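Local coordinates for probable TonB-dependent siderophore receptor PirA (Acinetobacter baumannii, PDB 5FR8), which probably carries out the first step of iron uptake across the outer membrane by binding iron-chelating siderophores, possibly ferric enterobactin, at residues N624-Y629 against N638-Q643; A681-G686 against V697-L702; D523-S528 against L587-G592. One frame throughout, in Å; residues are numbered along the deposited sequence.

Contact 1: N624-Y629 against N638-Q643; sequences NSIFDY and NFVFTQ. With C8E ((hydroxyethyloxy)tri(ethyloxy)octane), chain C.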
loop_
_atom_site.group_PDB
_atom_site.type_symbol
_atom_site.label_atom_id
_atom_site.label_comp_id
_atom_site.label_asym_id
_atom_site.label_seq_id
_atom_site.Cartn_x
_atom_site.Cartn_y
_atom_site.Cartn_z
ATOM N N ASN A 624 -13.226 14.779 -6.144
ATOM C CA ASN A 624 -12.493 15.547 -5.143
ATOM C C ASN A 624 -12.368 17.000 -5.543
ATOM O O ASN A 624 -12.191 17.312 -6.730
ATOM C CB ASN A 624 -11.096 14.981 -4.939
ATOM C CG ASN A 624 -11.105 13.627 -4.276
ATOM O OD1 ASN A 624 -11.095 13.505 -3.040
ATOM N ND2 ASN A 624 -11.122 12.587 -5.100
ATOM N N SER A 625 -12.473 17.883 -4.551
ATOM C CA SER A 625 -12.262 19.305 -4.767
ATOM C C SER A 625 -11.436 19.879 -3.660
ATOM O O SER A 625 -11.773 19.723 -2.492
ATOM C CB SER A 625 -13.586 20.060 -4.797
ATOM O OG SER A 625 -13.383 21.475 -4.713
ATOM N N ILE A 626 -10.360 20.553 -4.027
ATOM C CA ILE A 626 -9.638 21.381 -3.077
ATOM C C ILE A 626 -9.674 22.881 -3.487
ATOM O O ILE A 626 -9.512 23.228 -4.663
ATOM C CB ILE A 626 -8.186 20.875 -2.869
ATOM C CG1 ILE A 626 -8.155 19.352 -2.640
ATOM C CG2 ILE A 626 -7.576 21.571 -1.665
ATOM C CD1 ILE A 626 -7.862 18.494 -3.869
ATOM N N PHE A 627 -9.889 23.751 -2.497
ATOM C CA PHE A 627 -10.021 25.194 -2.709
ATOM C C PHE A 627 -9.043 25.961 -1.816
ATOM O O PHE A 627 -8.922 25.698 -0.611
ATOM C CB PHE A 627 -11.458 25.627 -2.428
ATOM C CG PHE A 627 -11.659 27.113 -2.264
ATOM C CD1 PHE A 627 -11.689 27.952 -3.358
ATOM C CD2 PHE A 627 -11.897 27.659 -1.013
ATOM C CE1 PHE A 627 -11.921 29.315 -3.207
ATOM C CE2 PHE A 627 -12.123 29.010 -0.848
ATOM C CZ PHE A 627 -12.136 29.844 -1.949
ATOM N N ASP A 628 -8.350 26.918 -2.426
ATOM C CA ASP A 628 -7.415 27.740 -1.708
ATOM C C ASP A 628 -7.630 29.210 -2.007
ATOM O O ASP A 628 -7.849 29.605 -3.153
ATOM C CB ASP A 628 -5.993 27.330 -2.062
ATOM C CG ASP A 628 -5.417 26.371 -1.064
ATOM O OD1 ASP A 628 -5.266 26.741 0.130
ATOM O OD2 ASP A 628 -5.124 25.234 -1.472
ATOM N N TYR A 629 -7.549 30.009 -0.948
ATOM C CA TYR A 629 -7.742 31.455 -1.021
ATOM C C TYR A 629 -6.761 32.108 -0.040
ATOM O O TYR A 629 -6.861 31.924 1.185
ATOM C CB TYR A 629 -9.213 31.789 -0.700
ATOM C CG TYR A 629 -9.610 33.248 -0.735
ATOM C CD1 TYR A 629 -8.821 34.205 -1.370
ATOM C CD2 TYR A 629 -10.814 33.659 -0.170
ATOM C CE1 TYR A 629 -9.219 35.531 -1.417
ATOM C CE2 TYR A 629 -11.222 34.981 -0.211
ATOM C CZ TYR A 629 -10.427 35.912 -0.839
ATOM O OH TYR A 629 -10.830 37.229 -0.871
ATOM N N ASN A 638 -8.730 27.463 3.477
ATOM C CA ASN A 638 -8.636 26.299 2.619
ATOM C C ASN A 638 -9.837 25.374 2.783
ATOM O O ASN A 638 -10.262 25.127 3.901
ATOM C CB ASN A 638 -7.337 25.568 2.953
ATOM C CG ASN A 638 -7.231 24.222 2.277
ATOM O OD1 ASN A 638 -7.900 23.255 2.668
ATOM N ND2 ASN A 638 -6.392 24.151 1.247
ATOM N N PHE A 639 -10.378 24.869 1.673
ATOM C CA PHE A 639 -11.617 24.067 1.695
ATOM C C PHE A 639 -11.449 22.798 0.884
ATOM O O PHE A 639 -10.868 22.839 -0.205
ATOM C CB PHE A 639 -12.784 24.870 1.098
ATOM C CG PHE A 639 -14.118 24.154 1.109
ATOM C CD1 PHE A 639 -14.846 24.029 2.284
ATOM C CD2 PHE A 639 -14.661 23.648 -0.063
ATOM C CE1 PHE A 639 -16.084 23.401 2.298
ATOM C CE2 PHE A 639 -15.896 23.023 -0.060
ATOM C CZ PHE A 639 -16.609 22.896 1.125
ATOM N N VAL A 640 -11.968 21.685 1.404
ATOM C CA VAL A 640 -11.833 20.366 0.757
ATOM C C VAL A 640 -13.196 19.690 0.761
ATOM O O VAL A 640 -13.976 19.828 1.717
ATOM C CB VAL A 640 -10.750 19.465 1.462
ATOM C CG1 VAL A 640 -11.195 19.091 2.869
ATOM C CG2 VAL A 640 -10.419 18.203 0.653
ATOM N N PHE A 641 -13.490 18.966 -0.311
ATOM C CA PHE A 641 -14.785 18.276 -0.442
ATOM C C PHE A 641 -14.562 17.034 -1.272
ATOM O O PHE A 641 -13.842 17.042 -2.273
ATOM C CB PHE A 641 -15.820 19.176 -1.110
ATOM C CG PHE A 641 -17.169 18.537 -1.323
ATOM C CD1 PHE A 641 -18.102 18.464 -0.285
ATOM C CD2 PHE A 641 -17.551 18.080 -2.587
ATOM C CE1 PHE A 641 -19.361 17.911 -0.492
ATOM C CE2 PHE A 641 -18.814 17.528 -2.798
ATOM C CZ PHE A 641 -19.717 17.444 -1.749
ATOM N N THR A 642 -15.171 15.959 -0.832
ATOM C CA THR A 642 -14.996 14.702 -1.487
ATOM C C THR A 642 -16.349 14.039 -1.543
ATOM O O THR A 642 -17.116 14.119 -0.595
ATOM C CB THR A 642 -14.011 13.827 -0.714
ATOM O OG1 THR A 642 -12.704 14.384 -0.845
ATOM C CG2 THR A 642 -14.009 12.424 -1.259
ATOM N N GLN A 643 -16.612 13.370 -2.653
ATOM C CA GLN A 643 -17.898 12.774 -2.900
ATOM C C GLN A 643 -17.655 11.359 -3.418
ATOM O O GLN A 643 -16.852 11.142 -4.345
ATOM C CB GLN A 643 -18.656 13.647 -3.895
ATOM C CG GLN A 643 -19.925 13.061 -4.487
ATOM C CD GLN A 643 -20.616 14.041 -5.426
ATOM O OE1 GLN A 643 -20.079 15.111 -5.717
ATOM N NE2 GLN A 643 -21.801 13.676 -5.916
HETATM C C1 C8E C . -12.719 17.598 -15.704
HETATM C C2 C8E C . -12.890 16.887 -14.351
HETATM C C3 C8E C . -12.994 17.814 -13.119
HETATM C C4 C8E C . -13.976 17.325 -12.032
HETATM C C5 C8E C . -14.499 18.471 -11.134
HETATM C C6 C8E C . -15.483 19.407 -11.852
HETATM C C7 C8E C . -16.255 20.332 -10.905
HETATM C C8 C8E C . -16.126 21.834 -11.251
HETATM O O9 C8E C . -16.221 22.603 -10.020
HETATM C C10 C8E C . -15.458 23.830 -10.066
HETATM C C11 C8E C . -15.644 24.668 -8.784
HETATM O O12 C8E C . -15.520 23.875 -7.589
HETATM C C13 C8E C . -16.136 24.495 -6.420
HETATM C C14 C8E C . -15.677 23.794 -5.122
HETATM O O15 C8E C . -16.477 24.145 -3.978
HETATM C C16 C8E C . -17.621 23.280 -3.723
HETATM C C17 C8E C . -18.958 24.057 -3.490
HETATM O O18 C8E C . -19.978 23.154 -3.016
HETATM C C19 C8E C . -19.760 22.742 -1.631
HETATM C C20 C8E C . -20.553 21.491 -1.168
HETATM O O21 C8E C . -20.860 21.457 0.266
#

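Contact 2: A681-G686 against V697-L702; sequences AGINVG and VGVSNL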
loop_
_atom_site.group_PDB
_atom_site.type_symbol
_atom_site.label_atom_id
_atom_site.label_comp_id
_atom_site.label_asym_id
_atom_site.label_seq_id
_atom_site.Cartn_x
_atom_site.Cartn_y
_atom_site.Cartn_z
ATOM N N ALA A 681 -16.647 17.116 4.014
ATOM C CA ALA A 681 -15.965 18.362 3.716
ATOM C C ALA A 681 -15.083 18.812 4.878
ATOM O O ALA A 681 -15.243 18.319 6.002
ATOM C CB ALA A 681 -16.990 19.418 3.404
ATOM N N GLY A 682 -14.165 19.748 4.615
ATOM C CA GLY A 682 -13.386 20.374 5.692
ATOM C C GLY A 682 -12.970 21.798 5.382
ATOM O O GLY A 682 -12.853 22.163 4.217
ATOM N N ILE A 683 -12.757 22.608 6.422
ATOM C CA ILE A 683 -12.139 23.937 6.268
ATOM C C ILE A 683 -10.946 24.133 7.188
ATOM O O ILE A 683 -10.817 23.472 8.217
ATOM C CB ILE A 683 -13.103 25.104 6.565
ATOM C CG1 ILE A 683 -13.759 24.940 7.938
ATOM C CG2 ILE A 683 -14.148 25.246 5.462
ATOM C CD1 ILE A 683 -14.411 26.218 8.437
ATOM N N ASN A 684 -10.068 25.041 6.779
ATOM C CA ASN A 684 -8.979 25.532 7.605
ATOM C C ASN A 684 -9.029 27.018 7.573
ATOM O O ASN A 684 -9.447 27.601 6.573
ATOM C CB ASN A 684 -7.619 25.197 7.000
ATOM C CG ASN A 684 -7.374 23.724 6.888
ATOM O OD1 ASN A 684 -7.633 22.976 7.809
ATOM N ND2 ASN A 684 -6.854 23.305 5.763
ATOM N N VAL A 685 -8.571 27.644 8.643
ATOM C CA VAL A 685 -8.026 28.985 8.514
ATOM C C VAL A 685 -6.562 28.869 8.939
ATOM O O VAL A 685 -6.238 28.239 9.948
ATOM C CB VAL A 685 -8.837 30.054 9.288
ATOM C CG1 VAL A 685 -9.025 29.662 10.740
ATOM C CG2 VAL A 685 -8.145 31.402 9.168
ATOM N N GLY A 686 -5.677 29.432 8.125
ATOM C CA GLY A 686 -4.256 29.173 8.249
ATOM C C GLY A 686 -3.516 30.466 8.396
ATOM O O GLY A 686 -3.218 31.122 7.411
ATOM N N VAL A 697 -5.622 26.062 12.033
ATOM C CA VAL A 697 -6.718 25.455 12.763
ATOM C C VAL A 697 -7.817 25.124 11.765
ATOM O O VAL A 697 -8.057 25.882 10.816
ATOM C CB VAL A 697 -7.250 26.390 13.879
ATOM C CG1 VAL A 697 -8.307 25.691 14.717
ATOM C CG2 VAL A 697 -6.111 26.850 14.776
ATOM N N GLY A 698 -8.486 23.995 11.978
ATOM C CA GLY A 698 -9.529 23.558 11.068
ATOM C C GLY A 698 -10.423 22.458 11.622
ATOM O O GLY A 698 -10.233 21.973 12.743
ATOM N N VAL A 699 -11.421 22.083 10.833
ATOM C CA VAL A 699 -12.297 20.985 11.184
ATOM C C VAL A 699 -12.514 20.084 9.954
ATOM O O VAL A 699 -12.497 20.556 8.806
ATOM C CB VAL A 699 -13.631 21.504 11.761
ATOM C CG1 VAL A 699 -14.417 22.289 10.710
ATOM C CG2 VAL A 699 -14.456 20.360 12.337
ATOM N N SER A 700 -12.719 18.790 10.208
ATOM C CA SER A 700 -12.846 17.779 9.159
ATOM C C SER A 700 -14.119 16.948 9.382
ATOM O O SER A 700 -14.459 16.609 10.529
ATOM C CB SER A 700 -11.663 16.846 9.226
ATOM O OG SER A 700 -11.925 15.868 10.221
ATOM N N ASN A 701 -14.781 16.597 8.276
ATOM C CA ASN A 701 -16.144 16.067 8.259
ATOM C C ASN A 701 -17.072 17.090 8.911
ATOM O O ASN A 701 -17.855 16.794 9.819
ATOM C CB ASN A 701 -16.249 14.690 8.912
ATOM C CG ASN A 701 -17.506 13.924 8.489
ATOM O OD1 ASN A 701 -18.546 14.503 8.148
ATOM N ND2 ASN A 701 -17.411 12.612 8.518
ATOM N N LEU A 702 -16.967 18.310 8.399
ATOM C CA LEU A 702 -17.776 19.447 8.841
ATOM C C LEU A 702 -19.254 19.122 9.040
ATOM O O LEU A 702 -19.857 19.649 9.974
ATOM C CB LEU A 702 -17.638 20.590 7.832
ATOM C CG LEU A 702 -18.197 21.954 8.199
ATOM C CD1 LEU A 702 -18.079 22.260 9.679
ATOM C CD2 LEU A 702 -17.455 22.989 7.387
#

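Contact 3: D523-S528 against L587-G592; sequences DIVNAS and LGLDFG. With C8E ((hydroxyethyloxy)tri(ethyloxy)octane), chain C.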
loop_
_atom_site.group_PDB
_atom_site.type_symbol
_atom_site.label_atom_id
_atom_site.label_comp_id
_atom_site.label_asym_id
_atom_site.label_seq_id
_atom_site.Cartn_x
_atom_site.Cartn_y
_atom_site.Cartn_z
ATOM N N ASP A 523 -3.499 29.363 -19.896
ATOM C CA ASP A 523 -3.145 29.813 -18.555
ATOM C C ASP A 523 -4.470 29.906 -17.801
ATOM O O ASP A 523 -5.536 29.929 -18.427
ATOM C CB ASP A 523 -2.346 31.125 -18.556
ATOM C CG ASP A 523 -3.096 32.282 -19.169
ATOM O OD1 ASP A 523 -4.123 32.045 -19.851
ATOM O OD2 ASP A 523 -2.645 33.432 -18.963
ATOM N N ILE A 524 -4.411 29.906 -16.473
ATOM C CA ILE A 524 -5.615 29.989 -15.630
ATOM C C ILE A 524 -6.452 28.713 -15.646
ATOM O O ILE A 524 -7.166 28.438 -14.686
ATOM C CB ILE A 524 -6.484 31.234 -15.977
ATOM C CG1 ILE A 524 -7.711 31.385 -15.071
ATOM C CG2 ILE A 524 -6.916 31.240 -17.435
ATOM C CD1 ILE A 524 -8.403 32.731 -15.263
ATOM N N VAL A 525 -6.358 27.917 -16.708
ATOM C CA VAL A 525 -7.134 26.683 -16.790
ATOM C C VAL A 525 -6.350 25.527 -17.346
ATOM O O VAL A 525 -5.604 25.665 -18.308
ATOM C CB VAL A 525 -8.335 26.828 -17.739
ATOM C CG1 VAL A 525 -9.058 25.495 -17.884
ATOM C CG2 VAL A 525 -9.271 27.921 -17.252
ATOM N N ASN A 526 -6.547 24.369 -16.746
ATOM C CA ASN A 526 -5.970 23.137 -17.259
ATOM C C ASN A 526 -6.911 22.004 -16.960
ATOM O O ASN A 526 -7.673 22.059 -15.996
ATOM C CB ASN A 526 -4.655 22.845 -16.562
ATOM C CG ASN A 526 -4.827 22.762 -15.067
ATOM O OD1 ASN A 526 -5.256 21.740 -14.523
ATOM N ND2 ASN A 526 -4.533 23.862 -14.393
ATOM N N ALA A 527 -6.845 20.958 -17.765
ATOM C CA ALA A 527 -7.697 19.820 -17.534
ATOM C C ALA A 527 -7.134 18.577 -18.204
ATOM O O ALA A 527 -6.380 18.654 -19.179
ATOM C CB ALA A 527 -9.097 20.122 -18.037
ATOM N N SER A 528 -7.506 17.424 -17.674
ATOM C CA SER A 528 -7.218 16.172 -18.348
ATOM C C SER A 528 -8.429 15.258 -18.286
ATOM O O SER A 528 -9.274 15.357 -17.384
ATOM C CB SER A 528 -6.014 15.461 -17.748
ATOM O OG SER A 528 -6.292 14.992 -16.430
ATOM N N LEU A 587 -9.140 18.821 -13.079
ATOM C CA LEU A 587 -9.439 20.178 -13.506
ATOM C C LEU A 587 -8.790 21.195 -12.593
ATOM O O LEU A 587 -9.002 21.170 -11.372
ATOM C CB LEU A 587 -10.940 20.405 -13.482
ATOM C CG LEU A 587 -11.370 21.862 -13.576
ATOM C CD1 LEU A 587 -11.079 22.369 -14.967
ATOM C CD2 LEU A 587 -12.846 22.007 -13.249
ATOM N N GLY A 588 -8.035 22.113 -13.187
ATOM C CA GLY A 588 -7.347 23.138 -12.413
ATOM C C GLY A 588 -7.706 24.555 -12.822
ATOM O O GLY A 588 -7.603 24.910 -13.996
ATOM N N LEU A 589 -8.099 25.366 -11.838
ATOM C CA LEU A 589 -8.494 26.739 -12.073
ATOM C C LEU A 589 -7.740 27.705 -11.181
ATOM O O LEU A 589 -8.031 27.797 -9.982
ATOM C CB LEU A 589 -9.981 26.895 -11.797
ATOM C CG LEU A 589 -10.910 26.260 -12.826
ATOM C CD1 LEU A 589 -12.353 26.533 -12.443
ATOM C CD2 LEU A 589 -10.609 26.793 -14.222
ATOM N N ASP A 590 -6.790 28.431 -11.775
ATOM C CA ASP A 590 -5.821 29.235 -11.017
ATOM C C ASP A 590 -6.124 30.713 -11.252
ATOM O O ASP A 590 -5.893 31.220 -12.344
ATOM C CB ASP A 590 -4.387 28.879 -11.477
ATOM C CG ASP A 590 -3.275 29.534 -10.633
ATOM O OD1 ASP A 590 -3.413 30.656 -10.101
ATOM O OD2 ASP A 590 -2.210 28.900 -10.528
ATOM N N PHE A 591 -6.640 31.399 -10.236
ATOM C CA PHE A 591 -6.870 32.834 -10.343
ATOM C C PHE A 591 -5.897 33.623 -9.468
ATOM O O PHE A 591 -6.287 34.583 -8.810
ATOM C CB PHE A 591 -8.326 33.183 -9.957
ATOM C CG PHE A 591 -9.372 32.654 -10.911
ATOM C CD1 PHE A 591 -9.744 33.386 -12.025
ATOM C CD2 PHE A 591 -9.995 31.434 -10.673
ATOM C CE1 PHE A 591 -10.715 32.908 -12.899
ATOM C CE2 PHE A 591 -10.951 30.941 -11.534
ATOM C CZ PHE A 591 -11.318 31.683 -12.656
ATOM N N GLY A 592 -4.625 33.236 -9.463
ATOM C CA GLY A 592 -3.640 33.862 -8.580
ATOM C C GLY A 592 -3.915 33.549 -7.116
ATOM O O GLY A 592 -3.562 32.456 -6.640
HETATM C C1 C8E C . -12.719 17.598 -15.704
HETATM C C2 C8E C . -12.890 16.887 -14.351
HETATM C C3 C8E C . -12.994 17.814 -13.119
HETATM C C4 C8E C . -13.976 17.325 -12.032
HETATM C C5 C8E C . -14.499 18.471 -11.134
HETATM C C6 C8E C . -15.483 19.407 -11.852
HETATM C C7 C8E C . -16.255 20.332 -10.905
HETATM C C8 C8E C . -16.126 21.834 -11.251
HETATM O O9 C8E C . -16.221 22.603 -10.020
HETATM C C10 C8E C . -15.458 23.830 -10.066
HETATM C C11 C8E C . -15.644 24.668 -8.784
HETATM O O12 C8E C . -15.520 23.875 -7.589
HETATM C C13 C8E C . -16.136 24.495 -6.420
HETATM C C14 C8E C . -15.677 23.794 -5.122
HETATM O O15 C8E C . -16.477 24.145 -3.978
HETATM C C16 C8E C . -17.621 23.280 -3.723
HETATM C C17 C8E C . -18.958 24.057 -3.490
HETATM O O18 C8E C . -19.978 23.154 -3.016
HETATM C C19 C8E C . -19.760 22.742 -1.631
HETATM C C20 C8E C . -20.553 21.491 -1.168
HETATM O O21 C8E C . -20.860 21.457 0.266
#

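Contact 1: N624-Y629 against N638-Q643
The beta hairpin of strands 621-630 and 635-648 belongs to the transmembrane barrel of this TonB-dependent receptor, and Phe-627 faces Phe-639 across it. These two form a hydrogen-bonded antiparallel pair, as do Ser-625 and Phe-641. Each pair is closed by two backbone bonds: Phe-627 N gives to Phe-639 O at 2.7 Å, and Phe-639 N returns one to Phe-627 O.

Side chains alternate between the two faces of the sheet. The face of Ser-625, Phe-627, Phe-639 and Phe-641 carries a bound detergent, as fits the outer, membrane-facing wall. The two side chains of the Phe-627 and Phe-639 pair cross at about a right angle. CB of Phe-639 sits at the edge of the Phe-627 ring, 3.6 Å from its CD2. With CG of Phe-641 anti to the backbone N (chi1 178°), the ring presents one face to the detergent, whose C20 is 3.8 Å from Phe-641 CE1 and offset toward the rim.

The other face points into the barrel, where Lys-51, Leu-52 and Arg-64 of the plug meet it. Ile-626 and Val-640 lie side by side there, with CG1 of Ile-626 4.2 Å from CG2 of Val-640. Polar pairs flank them. Asn-638 ND2 donates to Asp-628 OD1 at 3.0 Å, nearly straight (165°). The acceptor lies close to the amide plane, but ND2 approaches from above the carboxylate plane. At the far end the Thr-642 hydroxyl donates to Asn-624 at 2.9 Å from OG1 to OD1, with OG1 tilted 35° from the carbonyl plane.

Contact 2: A681-G686 against V697-L702
Ala-681 opens the pairing with Leu-702, in the hairpin of strands 674-687 and 693-700, part of the beta-barrel wall. Its O accepts from Leu-702 N at 3.0 Å, and this donor is tilted 34° from the carbonyl plane. The partner strand has already ended there: Asn-701 takes a positive phi of 58°, and its amide ND2 is held by the backbone oxygens of Lys-705 and Pro-721. Gly-682 then faces Ser-700 in a non-hydrogen-bonded pair.

Ile-683 exchanges two backbone bonds with Val-699, with Val-699 N 3.0 Å from Ile-683 O. CG1 of Ile-683 stands between its own N and carbonyl carbon (chi1 53°). From there it meets two apolar groups: Val-699 CG1 at 3.9 Å and Leu-702 CD2 at 4.2 Å. This patch is on the side of the sheet that carries Val-685 and Val-697, on the outer surface of the barrel.

Asn-684 points to the other side. Gly-698 lies opposite it without a side chain, and the CA atoms of Asn-684 and Gly-698 come within 4.0 Å. Val-685 ends the walk: its N donates to Val-697 O at 2.8 Å, and its O accepts from Val-697 N.

Contact 3: D523-S528 against L587-G592
Ile-524 lays its side chain obliquely over one face of the Phe-591 ring. CG1 of Ile-524 makes a CH-pi contact, 4.3 Å from the centroid of the Phe-591 ring and 22° off its normal. CG1 is offset toward the rim of the ring, and Ile-524 CD1 reaches on to ring atoms CE1 and CD1 of Phe-591. CG1 of Ile-524 is anti to the backbone N (chi1 -177°), and this sends CD1 out to the ring.

Val-525 and Leu-589 lie side by side and point the same way, with CG2 of Val-525 3.5 Å from CD2 of Leu-589. Ala-527 CB meets Leu-587 CD1 more loosely at 4.3 Å. Leu-587 also touches the octyl chain of a bound detergent, through CB and CD2, as suits the lipid-facing side of a membrane barrel. These residues join strands 525-541 and 564-591, neighbouring antiparallel strands of the TonB-dependent receptor barrel.

Asn-526 points to the opposite face. Its amide folds over Gly-588, with CG of Asn-526 3.7 Å from CA of Gly-588, where no side chain stands in the way. Beneath it, Gly-588 N donates to Asn-526 O at 2.8 Å (177°), and Asn-526 N donates back to Gly-588 O. Asp-590 N gives to Ile-524 O at 2.9 Å. The carboxylate of Asp-590 turns back to its own segment: OD1 accepts from Gly-592 N at 2.9 Å, closing an Asx turn.

How the contacts relate
All three contacts pair antiparallel neighbours in one wall of the beta-barrel. Along the chain they come in the order contact 3, contact 1, contact 2. Contacts 1 and 2 have centres about 10 Å apart and touch directly, because strands 635-648 and 674-687 are neighbours: Asn-638 O and Val-640 O probably bond to Asn-684 N and Gly-682 N. Contact 3 lies about 15 Å from contact 1, centre to centre, and strand 594-608 fills the gap. Contacts 2 and 3 are about 24 Å apart. One detergent molecule runs along the outside, touching contacts 3 and 1. All three lie on the same side of the barrel, where the detergent marks a surface consistent with contact to the membrane.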